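Local atomic coordinates of AAR187Cp (PDB entry 3ZIL), a protein that probably regulates cohesin and the establishment of sister-chromatid cohesion, and is represented here by its Wap1 domain. Residues Ala168-Ala173 and Ile204-Gln209; Arg174-Gly179 and Gln212-Leu217; Asn193-Ala198 and Ile232-His237; Arg253-Ser258 and Gly283-Ile288. One frame throughout, in Å; residues are numbered along the deposited sequence.

Interaction 1 of 4, residues Ala168-Ala173 and Ile204-Gln209; sequences AVPALA and IEEYAQ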
# COMPACT_ATOMS: atom_id res chain seq x y z
N ALA A 168 0.84 -7.13 -10.08
CA ALA A 168 1.41 -6.18 -9.04
C ALA A 168 0.89 -6.46 -7.66
O ALA A 168 1.63 -6.48 -6.64
CB ALA A 168 1.08 -4.73 -9.43
N VAL A 169 -0.41 -6.66 -7.57
CA VAL A 169 -1.02 -6.76 -6.21
C VAL A 169 -0.52 -8.05 -5.43
O VAL A 169 -0.04 -7.97 -4.29
CB VAL A 169 -2.55 -6.63 -6.33
CG1 VAL A 169 -3.27 -7.01 -5.01
CG2 VAL A 169 -2.94 -5.21 -6.78
N PRO A 170 -0.54 -9.22 -6.07
CA PRO A 170 0.02 -10.34 -5.31
C PRO A 170 1.54 -10.25 -5.16
O PRO A 170 2.04 -10.74 -4.16
CB PRO A 170 -0.30 -11.60 -6.18
CG PRO A 170 -1.02 -11.14 -7.40
CD PRO A 170 -1.20 -9.62 -7.34
N ALA A 171 2.28 -9.70 -6.14
CA ALA A 171 3.73 -9.70 -6.04
C ALA A 171 4.13 -8.74 -4.89
O ALA A 171 5.06 -9.01 -4.13
CB ALA A 171 4.42 -9.31 -7.34
N LEU A 172 3.40 -7.64 -4.74
CA LEU A 172 3.75 -6.72 -3.64
C LEU A 172 3.45 -7.32 -2.25
O LEU A 172 4.16 -7.04 -1.24
CB LEU A 172 3.08 -5.41 -3.82
CG LEU A 172 3.65 -4.55 -4.96
CD1 LEU A 172 2.61 -3.52 -5.37
CD2 LEU A 172 5.03 -3.88 -4.58
N ALA A 173 2.35 -8.07 -2.18
CA ALA A 173 1.91 -8.72 -0.95
C ALA A 173 3.03 -9.76 -0.60
O ALA A 173 3.53 -9.78 0.55
CB ALA A 173 0.55 -9.40 -1.12
N ILE A 204 -9.67 -10.66 -9.62
CA ILE A 204 -10.21 -11.20 -8.39
C ILE A 204 -9.36 -12.36 -7.86
O ILE A 204 -9.06 -12.46 -6.63
CB ILE A 204 -11.74 -11.51 -8.49
CG1 ILE A 204 -12.53 -10.22 -8.33
CG2 ILE A 204 -12.24 -12.45 -7.39
CD1 ILE A 204 -13.97 -10.39 -8.78
N GLU A 205 -8.87 -13.21 -8.75
CA GLU A 205 -8.03 -14.28 -8.26
C GLU A 205 -6.72 -13.70 -7.71
O GLU A 205 -6.19 -14.19 -6.72
CB GLU A 205 -7.77 -15.39 -9.30
CG GLU A 205 -9.06 -16.15 -9.54
CD GLU A 205 -8.88 -17.34 -10.42
OE1 GLU A 205 -7.72 -17.63 -10.80
OE2 GLU A 205 -9.92 -17.96 -10.75
N GLU A 206 -6.21 -12.69 -8.37
CA GLU A 206 -4.97 -12.00 -7.83
C GLU A 206 -5.25 -11.37 -6.47
O GLU A 206 -4.45 -11.51 -5.53
CB GLU A 206 -4.53 -10.88 -8.76
CG GLU A 206 -3.77 -11.35 -10.01
CD GLU A 206 -3.21 -10.16 -10.81
OE1 GLU A 206 -2.52 -9.26 -10.26
OE2 GLU A 206 -3.51 -10.08 -11.99
N TYR A 207 -6.42 -10.73 -6.36
CA TYR A 207 -6.84 -10.13 -5.08
C TYR A 207 -6.99 -11.19 -3.96
O TYR A 207 -6.54 -10.95 -2.85
CB TYR A 207 -8.06 -9.18 -5.15
CG TYR A 207 -7.95 -8.07 -6.16
CD1 TYR A 207 -6.72 -7.77 -6.79
CD2 TYR A 207 -9.07 -7.33 -6.52
CE1 TYR A 207 -6.66 -6.75 -7.76
CE2 TYR A 207 -9.00 -6.33 -7.52
CZ TYR A 207 -7.80 -6.04 -8.12
OH TYR A 207 -7.72 -5.02 -9.09
N ALA A 208 -7.61 -12.34 -4.28
CA ALA A 208 -7.65 -13.48 -3.38
C ALA A 208 -6.28 -13.89 -2.86
O ALA A 208 -6.09 -13.98 -1.64
CB ALA A 208 -8.45 -14.66 -3.97
N GLN A 209 -5.31 -14.10 -3.80
CA GLN A 209 -3.93 -14.42 -3.44
C GLN A 209 -3.30 -13.47 -2.51
O GLN A 209 -2.70 -13.88 -1.49
CB GLN A 209 -3.00 -14.49 -4.71
CG GLN A 209 -3.48 -15.56 -5.67
CD GLN A 209 -2.67 -15.60 -6.94
OE1 GLN A 209 -1.43 -15.42 -6.91
NE2 GLN A 209 -3.35 -15.76 -8.08
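Pro-170 and Glu-206 mark the closest backbone approach, CA to CA 5.8 Å, between two nearly parallel helical segments whose axes run 10° apart and come within 8.2 Å. The ring of Pro-170 lies obliquely across the Glu-206 side chain: its CG and CD meet CB of Glu-206, and CD also lies 3.2 Å from Glu-206 OE1. With CG of Glu-206 beside the backbone N (chi1 -79°) and the chain extended beyond it, the carboxylate reaches the first turn of helix 168-178, where OE1 accepts a weak hydrogen bond from Gly-167 N. This end of the helix would probably be a favourable setting for negative charge. With an alanine in place of Glu-206, that turn would probably lose its carboxylate and the Pro-170 ring most of the aliphatic arm beside it. On the buried side, Val-169 CG1 packs 4.0 Å from Tyr-207 CD1, and CG2 meets CE1 of the same ring. The Tyr-207 hydroxyl is hydrogen-bonded to Val-196 N, in the loop following helix 185-193. Such near-parallel segments, on helices 168-178 and 201-215 with helix 185-193 between them in sequence, are characteristic of a helical-repeat solenoid.

Interaction 2 of 4, residues Arg174-Gly179 and Gln212-Leu217; sequences RLISRG and QTLAGL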
# COMPACT_ATOMS: atom_id res chain seq x y z
N ARG A 174 3.48 -10.53 -1.59
CA ARG A 174 4.58 -11.49 -1.35
C ARG A 174 5.84 -10.77 -0.83
O ARG A 174 6.47 -11.24 0.10
CB ARG A 174 4.93 -12.36 -2.56
CG ARG A 174 3.84 -13.37 -2.94
CD ARG A 174 4.39 -14.36 -3.96
NE ARG A 174 4.93 -13.74 -5.22
CZ ARG A 174 4.16 -13.41 -6.30
NH1 ARG A 174 2.84 -13.54 -6.30
NH2 ARG A 174 4.69 -12.89 -7.39
N LEU A 175 6.16 -9.60 -1.40
CA LEU A 175 7.32 -8.78 -0.96
C LEU A 175 7.17 -8.36 0.50
O LEU A 175 8.08 -8.50 1.29
CB LEU A 175 7.44 -7.51 -1.85
CG LEU A 175 8.55 -6.50 -1.45
CD1 LEU A 175 10.00 -7.01 -1.69
CD2 LEU A 175 8.35 -5.13 -2.13
N ILE A 176 5.99 -7.87 0.90
CA ILE A 176 5.77 -7.53 2.32
C ILE A 176 5.97 -8.73 3.22
O ILE A 176 6.59 -8.58 4.27
CB ILE A 176 4.41 -6.88 2.51
CG1 ILE A 176 4.37 -5.52 1.70
CG2 ILE A 176 4.02 -6.70 4.00
CD1 ILE A 176 2.94 -5.12 1.33
N SER A 177 5.48 -9.92 2.83
CA SER A 177 5.48 -11.08 3.69
C SER A 177 6.89 -11.63 3.89
O SER A 177 7.13 -12.38 4.82
CB SER A 177 4.57 -12.22 3.14
OG SER A 177 5.34 -12.77 2.04
N ARG A 178 7.79 -11.38 2.94
CA ARG A 178 9.18 -11.80 3.10
C ARG A 178 9.90 -10.88 4.09
O ARG A 178 10.97 -11.29 4.64
CB ARG A 178 9.94 -11.85 1.77
CG ARG A 178 9.52 -13.00 0.84
CD ARG A 178 10.44 -13.10 -0.43
NE ARG A 178 10.42 -11.89 -1.29
CZ ARG A 178 9.59 -11.66 -2.31
NH1 ARG A 178 8.57 -12.50 -2.56
NH2 ARG A 178 9.75 -10.51 -3.09
N GLY A 179 9.36 -9.66 4.30
CA GLY A 179 9.75 -8.80 5.43
C GLY A 179 11.15 -8.18 5.46
O GLY A 179 11.66 -7.81 6.53
N GLN A 212 -4.86 -13.54 0.98
CA GLN A 212 -4.39 -14.69 1.77
C GLN A 212 -2.95 -14.45 2.23
O GLN A 212 -2.56 -14.86 3.33
CB GLN A 212 -4.51 -15.93 0.92
CG GLN A 212 -6.00 -16.19 0.64
CD GLN A 212 -6.25 -17.27 -0.39
OE1 GLN A 212 -5.33 -18.05 -0.73
NE2 GLN A 212 -7.49 -17.30 -0.97
N THR A 213 -2.15 -13.75 1.42
CA THR A 213 -0.82 -13.50 1.84
C THR A 213 -0.78 -12.55 3.00
O THR A 213 -0.08 -12.80 3.98
CB THR A 213 0.04 -12.98 0.72
OG1 THR A 213 0.08 -13.99 -0.27
CG2 THR A 213 1.42 -12.69 1.18
N LEU A 214 -1.50 -11.44 2.89
CA LEU A 214 -1.45 -10.41 3.94
C LEU A 214 -2.12 -10.95 5.20
O LEU A 214 -1.67 -10.68 6.31
CB LEU A 214 -2.12 -9.11 3.45
CG LEU A 214 -1.46 -8.45 2.24
CD1 LEU A 214 -2.31 -7.20 1.99
CD2 LEU A 214 -0.01 -8.03 2.57
N ALA A 215 -3.16 -11.75 5.02
CA ALA A 215 -3.89 -12.29 6.20
C ALA A 215 -2.98 -13.32 6.95
O ALA A 215 -3.21 -13.56 8.15
CB ALA A 215 -5.17 -12.93 5.75
N GLY A 216 -1.95 -13.85 6.25
CA GLY A 216 -0.94 -14.76 6.83
C GLY A 216 0.26 -14.11 7.50
O GLY A 216 1.17 -14.81 7.98
N LEU A 217 0.30 -12.77 7.57
CA LEU A 217 1.45 -12.05 8.14
C LEU A 217 1.47 -12.20 9.66
O LEU A 217 0.41 -12.49 10.25
CB LEU A 217 1.34 -10.52 7.86
CG LEU A 217 1.50 -10.12 6.38
CD1 LEU A 217 1.19 -8.62 6.12
CD2 LEU A 217 2.89 -10.49 5.85
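Beside the apolar meeting of Ser-177 with Thr-213 and Leu-217, the flat group is the guanidinium of Arg-178, which folds back over its own helix. One face lies against the backbone of the preceding turn, with Arg-174 O 3.5 Å and Leu-175 CA 3.7 Å above its plane, both offset toward the rim. Its NE forms a salt bridge with Glu-119. In a fold consistent with a helical-repeat solenoid, the contact joins the C-terminal ends of helices 168-178 and 201-215, where the backbone leaves each helix; Gly-179, with positive phi, is the first residue to leave the former.

Thr-213 turns its methyl, not its hydroxyl, to the neighbouring helix. CG2 stands anti to the backbone N and lies 3.7 Å from Ser-177 CB, while OG1 is hydrogen-bonded to Gln-209 O in its own helix. Deeper in, Ile-176 uses two branches: CG2 packs 4.0 Å from Leu-217 CD1, and CD1 approaches Leu-214 CD2. Trp-184 and helix 185-193 also pack on Ile-176, and helix 225-235 lies against Leu-214. Leu-217, just beyond its helix, sends its other methyl to Ser-177, where CD2 is tight against CA at 3.4 Å. The Ser-177 hydroxyl stays with its own backbone: OG donates to Arg-174 O at 2.7 Å, with a C=O...donor angle of 123°. Arg-178 N binds the same oxygen, and the two donors reach it from the same face of the carbonyl plane, OG tilted 24° out of it.

Interaction 3 of 4, residues Asn193-Ala198 and Ile232-His237; sequences NNIVAA and IKLTNH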
# COMPACT_ATOMS: atom_id res chain seq x y z
N ASN A 193 -3.17 1.11 -4.51
CA ASN A 193 -3.49 1.80 -5.75
C ASN A 193 -3.55 0.95 -7.01
O ASN A 193 -3.92 1.47 -8.03
CB ASN A 193 -2.64 3.06 -5.94
CG ASN A 193 -2.91 4.07 -4.84
OD1 ASN A 193 -2.00 4.59 -4.21
ND2 ASN A 193 -4.14 4.24 -4.52
N ASN A 194 -3.24 -0.35 -6.94
CA ASN A 194 -3.33 -1.18 -8.11
C ASN A 194 -4.50 -2.18 -7.99
O ASN A 194 -4.60 -3.12 -8.76
CB ASN A 194 -2.00 -1.90 -8.32
CG ASN A 194 -1.00 -1.06 -9.11
OD1 ASN A 194 -0.96 -1.20 -10.32
ND2 ASN A 194 -0.23 -0.15 -8.44
N ILE A 195 -5.36 -1.96 -7.00
CA ILE A 195 -6.61 -2.67 -6.85
C ILE A 195 -7.67 -1.81 -7.60
O ILE A 195 -7.87 -0.66 -7.24
CB ILE A 195 -7.00 -2.76 -5.35
CG1 ILE A 195 -6.01 -3.66 -4.59
CG2 ILE A 195 -8.44 -3.24 -5.18
CD1 ILE A 195 -6.27 -3.64 -3.09
N VAL A 196 -8.33 -2.36 -8.63
CA VAL A 196 -9.33 -1.56 -9.42
C VAL A 196 -10.73 -1.73 -8.80
O VAL A 196 -11.02 -2.71 -8.01
CB VAL A 196 -9.27 -1.95 -10.93
CG1 VAL A 196 -7.81 -1.97 -11.39
CG2 VAL A 196 -9.84 -3.35 -11.21
N ALA A 197 -11.66 -0.88 -9.18
CA ALA A 197 -12.96 -0.91 -8.55
C ALA A 197 -13.90 -1.95 -9.20
O ALA A 197 -14.91 -2.32 -8.59
CB ALA A 197 -13.58 0.49 -8.64
N ALA A 198 -13.60 -2.37 -10.43
CA ALA A 198 -14.46 -3.30 -11.21
C ALA A 198 -13.56 -4.41 -11.73
O ALA A 198 -13.29 -4.48 -12.93
CB ALA A 198 -15.16 -2.56 -12.36
N ILE A 232 -8.46 -3.86 3.89
CA ILE A 232 -9.83 -3.29 3.73
C ILE A 232 -10.21 -3.24 2.20
O ILE A 232 -11.23 -3.83 1.76
CB ILE A 232 -9.90 -1.88 4.35
CG1 ILE A 232 -9.85 -1.97 5.86
CG2 ILE A 232 -11.09 -1.14 3.79
CD1 ILE A 232 -9.60 -0.64 6.52
N LYS A 233 -9.35 -2.60 1.43
CA LYS A 233 -9.53 -2.50 0.02
C LYS A 233 -9.72 -3.83 -0.66
O LYS A 233 -10.55 -3.92 -1.50
CB LYS A 233 -8.47 -1.66 -0.69
CG LYS A 233 -9.02 -1.02 -1.96
CD LYS A 233 -8.33 0.22 -2.47
CE LYS A 233 -8.75 0.57 -3.89
NZ LYS A 233 -7.81 1.40 -4.67
N LEU A 234 -8.97 -4.84 -0.28
CA LEU A 234 -9.15 -6.16 -0.93
C LEU A 234 -10.50 -6.77 -0.51
O LEU A 234 -11.19 -7.36 -1.31
CB LEU A 234 -7.99 -7.09 -0.61
CG LEU A 234 -6.54 -6.74 -1.06
CD1 LEU A 234 -5.44 -7.40 -0.19
CD2 LEU A 234 -6.47 -7.15 -2.51
N THR A 235 -10.86 -6.60 0.76
CA THR A 235 -12.08 -7.16 1.26
C THR A 235 -13.37 -6.43 0.83
O THR A 235 -14.47 -6.90 1.18
CB THR A 235 -12.04 -7.42 2.76
OG1 THR A 235 -11.67 -6.23 3.48
CG2 THR A 235 -11.07 -8.54 3.08
N ASN A 236 -13.24 -5.31 0.08
CA ASN A 236 -14.36 -4.61 -0.49
C ASN A 236 -15.01 -5.52 -1.53
O ASN A 236 -16.18 -5.42 -1.80
CB ASN A 236 -13.95 -3.29 -1.18
CG ASN A 236 -13.60 -2.16 -0.21
OD1 ASN A 236 -14.01 -2.17 0.96
ND2 ASN A 236 -12.90 -1.14 -0.71
N HIS A 237 -14.22 -6.41 -2.14
CA HIS A 237 -14.75 -7.36 -3.13
C HIS A 237 -15.11 -8.60 -2.43
O HIS A 237 -14.24 -9.34 -1.94
CB HIS A 237 -13.66 -7.62 -4.17
CG HIS A 237 -13.16 -6.35 -4.77
ND1 HIS A 237 -13.83 -5.70 -5.73
CD2 HIS A 237 -12.04 -5.54 -4.44
CE1 HIS A 237 -13.20 -4.55 -6.01
NE2 HIS A 237 -12.09 -4.47 -5.22
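Lys-233 runs past Ile-195 in the opposite direction, its extended chain crossing from helix 225-235 to the loop that links helices 185-193 and 201-215 of the probable solenoid. CG stands anti to the backbone N (chi1 -152°), which directs the chain toward that loop. At the start, CB lies 3.8 Å from Ile-195 CD1; CG then passes both CD1 and CG2 of the isoleucine at 4.0 Å. Farther out, CE meets CG2 again and comes 3.7 Å from Ile-195 O. At the tip, NZ donates a weak hydrogen bond of 3.3 Å to that carbonyl and is also hydrogen-bonded to Glu-192 O. The same segment meets a bound peptide: Asn-236 ND2 makes hydrogen bonds to its backbone, and Lys-233 packs on one of its apolar side chains.

Ile-195 is wedged between three residues of the other segment. Besides lining the lysine, its CD1 packs 3.6 Å from Leu-234 CD2, the two side chains crossing at about a right angle, and its CG2 lies at the edge of the His-237 ring. Val-169 and Tyr-207 pack on it from neighbouring helices. A serine in place of Ile-195 would probably open a gap beside Leu-234 and leave the lysine chain less firmly guided. The backbone of the loop reaches the imidazole too: Ala-197 O lies at its edge, in the ring plane, 3.8 Å from CE1.

Interaction 4 of 4, residues Arg253-Ser258 and Gly283-Ile288; sequences RSLAMS and GLLLNI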
# COMPACT_ATOMS: atom_id res chain seq x y z
N ARG A 253 -10.15 -13.29 14.86
CA ARG A 253 -9.61 -13.38 16.25
C ARG A 253 -8.58 -12.34 16.50
O ARG A 253 -8.68 -11.67 17.51
CB ARG A 253 -8.90 -14.71 16.67
CG ARG A 253 -9.69 -15.92 16.38
CD ARG A 253 -9.22 -17.23 17.08
NE ARG A 253 -10.28 -18.15 16.68
CZ ARG A 253 -10.25 -18.98 15.63
NH1 ARG A 253 -9.13 -19.16 14.89
NH2 ARG A 253 -11.33 -19.69 15.35
N SER A 254 -7.54 -12.31 15.63
CA SER A 254 -6.46 -11.35 15.74
C SER A 254 -6.96 -9.93 15.87
O SER A 254 -6.52 -9.20 16.78
CB SER A 254 -5.49 -11.45 14.56
OG SER A 254 -5.01 -12.78 14.60
N LEU A 255 -7.85 -9.55 14.96
CA LEU A 255 -8.38 -8.20 14.99
C LEU A 255 -9.18 -7.98 16.27
O LEU A 255 -9.04 -6.87 16.91
CB LEU A 255 -9.26 -7.88 13.75
CG LEU A 255 -8.44 -7.80 12.44
CD1 LEU A 255 -9.42 -7.87 11.23
CD2 LEU A 255 -7.64 -6.51 12.41
N ALA A 256 -10.02 -8.97 16.65
CA ALA A 256 -10.85 -8.73 17.86
C ALA A 256 -9.94 -8.64 19.16
O ALA A 256 -10.27 -7.93 20.12
CB ALA A 256 -11.97 -9.75 17.97
N MET A 257 -8.76 -9.23 19.14
CA MET A 257 -7.97 -9.21 20.36
C MET A 257 -7.23 -7.89 20.43
O MET A 257 -7.25 -7.22 21.46
CB MET A 257 -7.01 -10.38 20.42
CG MET A 257 -7.71 -11.61 21.02
SD MET A 257 -6.90 -13.07 20.41
CE MET A 257 -7.31 -14.28 21.69
N SER A 258 -6.64 -7.53 19.31
CA SER A 258 -6.17 -6.18 19.15
C SER A 258 -7.16 -5.04 19.56
O SER A 258 -6.83 -4.11 20.36
CB SER A 258 -5.66 -5.99 17.76
OG SER A 258 -5.26 -4.66 17.71
N GLY A 283 -13.04 -1.12 10.67
CA GLY A 283 -13.44 -1.06 9.26
C GLY A 283 -13.12 -2.42 8.65
O GLY A 283 -13.92 -2.96 7.88
N LEU A 284 -11.97 -3.00 9.01
CA LEU A 284 -11.66 -4.32 8.39
C LEU A 284 -12.60 -5.43 8.95
O LEU A 284 -13.15 -6.21 8.18
CB LEU A 284 -10.17 -4.66 8.51
CG LEU A 284 -9.81 -6.06 8.06
CD1 LEU A 284 -10.15 -6.22 6.58
CD2 LEU A 284 -8.34 -6.33 8.31
N LEU A 285 -12.75 -5.49 10.29
CA LEU A 285 -13.81 -6.29 10.87
C LEU A 285 -15.18 -6.16 10.13
O LEU A 285 -15.81 -7.19 9.79
CB LEU A 285 -13.99 -6.03 12.35
CG LEU A 285 -12.82 -6.68 13.13
CD1 LEU A 285 -12.72 -6.13 14.54
CD2 LEU A 285 -13.04 -8.19 13.12
N LEU A 286 -15.63 -4.93 9.95
CA LEU A 286 -16.92 -4.64 9.32
C LEU A 286 -17.05 -5.27 7.92
O LEU A 286 -18.08 -5.89 7.59
CB LEU A 286 -17.19 -3.12 9.29
CG LEU A 286 -18.58 -2.71 8.70
CD1 LEU A 286 -19.70 -3.17 9.63
CD2 LEU A 286 -18.69 -1.18 8.52
N ASN A 287 -15.98 -5.10 7.13
CA ASN A 287 -15.88 -5.68 5.82
C ASN A 287 -16.08 -7.19 5.91
O ASN A 287 -16.80 -7.78 5.12
CB ASN A 287 -14.56 -5.31 5.13
CG ASN A 287 -14.78 -4.30 3.98
OD1 ASN A 287 -15.88 -3.70 3.88
ND2 ASN A 287 -13.76 -4.09 3.14
N ILE A 288 -15.52 -7.82 6.92
CA ILE A 288 -15.58 -9.31 6.99
C ILE A 288 -16.91 -9.70 7.63
O ILE A 288 -17.64 -10.57 7.07
CB ILE A 288 -14.40 -9.88 7.84
CG1 ILE A 288 -13.03 -9.57 7.18
CG2 ILE A 288 -14.51 -11.41 8.07
CD1 ILE A 288 -11.88 -9.64 8.15
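Apolar contacts carry this interface, and Leu-255 takes part in most of them. It projects from helix 248-261 toward helix 272-289, the two segments crossing at -142° with their axes approaching to 10.3 Å. Its CD1 presses on Leu-284 CD2 at 3.5 Å, a tight fit, and the two side chains cross at about a right angle. Leu-284, with CG anti to the backbone N (chi1 173°), reaches the end of Leu-255. Leu-285 lies nearer its root, CG and CD2 each 3.8 Å from Leu-255 CB. Ile-288 comes in one turn after Leu-284, with CD1 4.3 Å from Leu-255 CD1.

Polar links lie beside this patch. Ser-258 OG is hydrogen-bonded to Gln-281 OE1, a second tie between the same two helices. Asn-287, which also packs on the bound peptide, has ND2 bonded to Asn-236 OD1 and Thr-235 OG1, and OD1 to Arg-370 NH1.

Helix 225-235 packs on Leu-284, and helix 321-336 on Leu-285. The contact between the segments themselves is wholly apolar and probably owes its stability to the close fit of branched aliphatic side chains and the exclusion of water from them.

In the fold
Interactions 1 and 2 hold the same pair, helices 168-178 and 201-215: the first is buried, the second, at the C-terminal ends of both, only partly so. Interaction 3, also partly buried, instead ties a loop to helix 225-235; it adjoins interaction 1 through the tyrosine hydroxyl and interaction 2 through leucine packing. Interaction 4, whose touching residues are all buried, has its centre about 18 Å from that of interaction 3, with Asn-287 bridging the two. The chemistry follows location: interaction 4 meets through aliphatic groups, interaction 1 adds a carboxylate at a helix start, interaction 2 joins methyls while its hydroxyls stay with their own helices, and interaction 3 brings a lysine to backbone carbonyls.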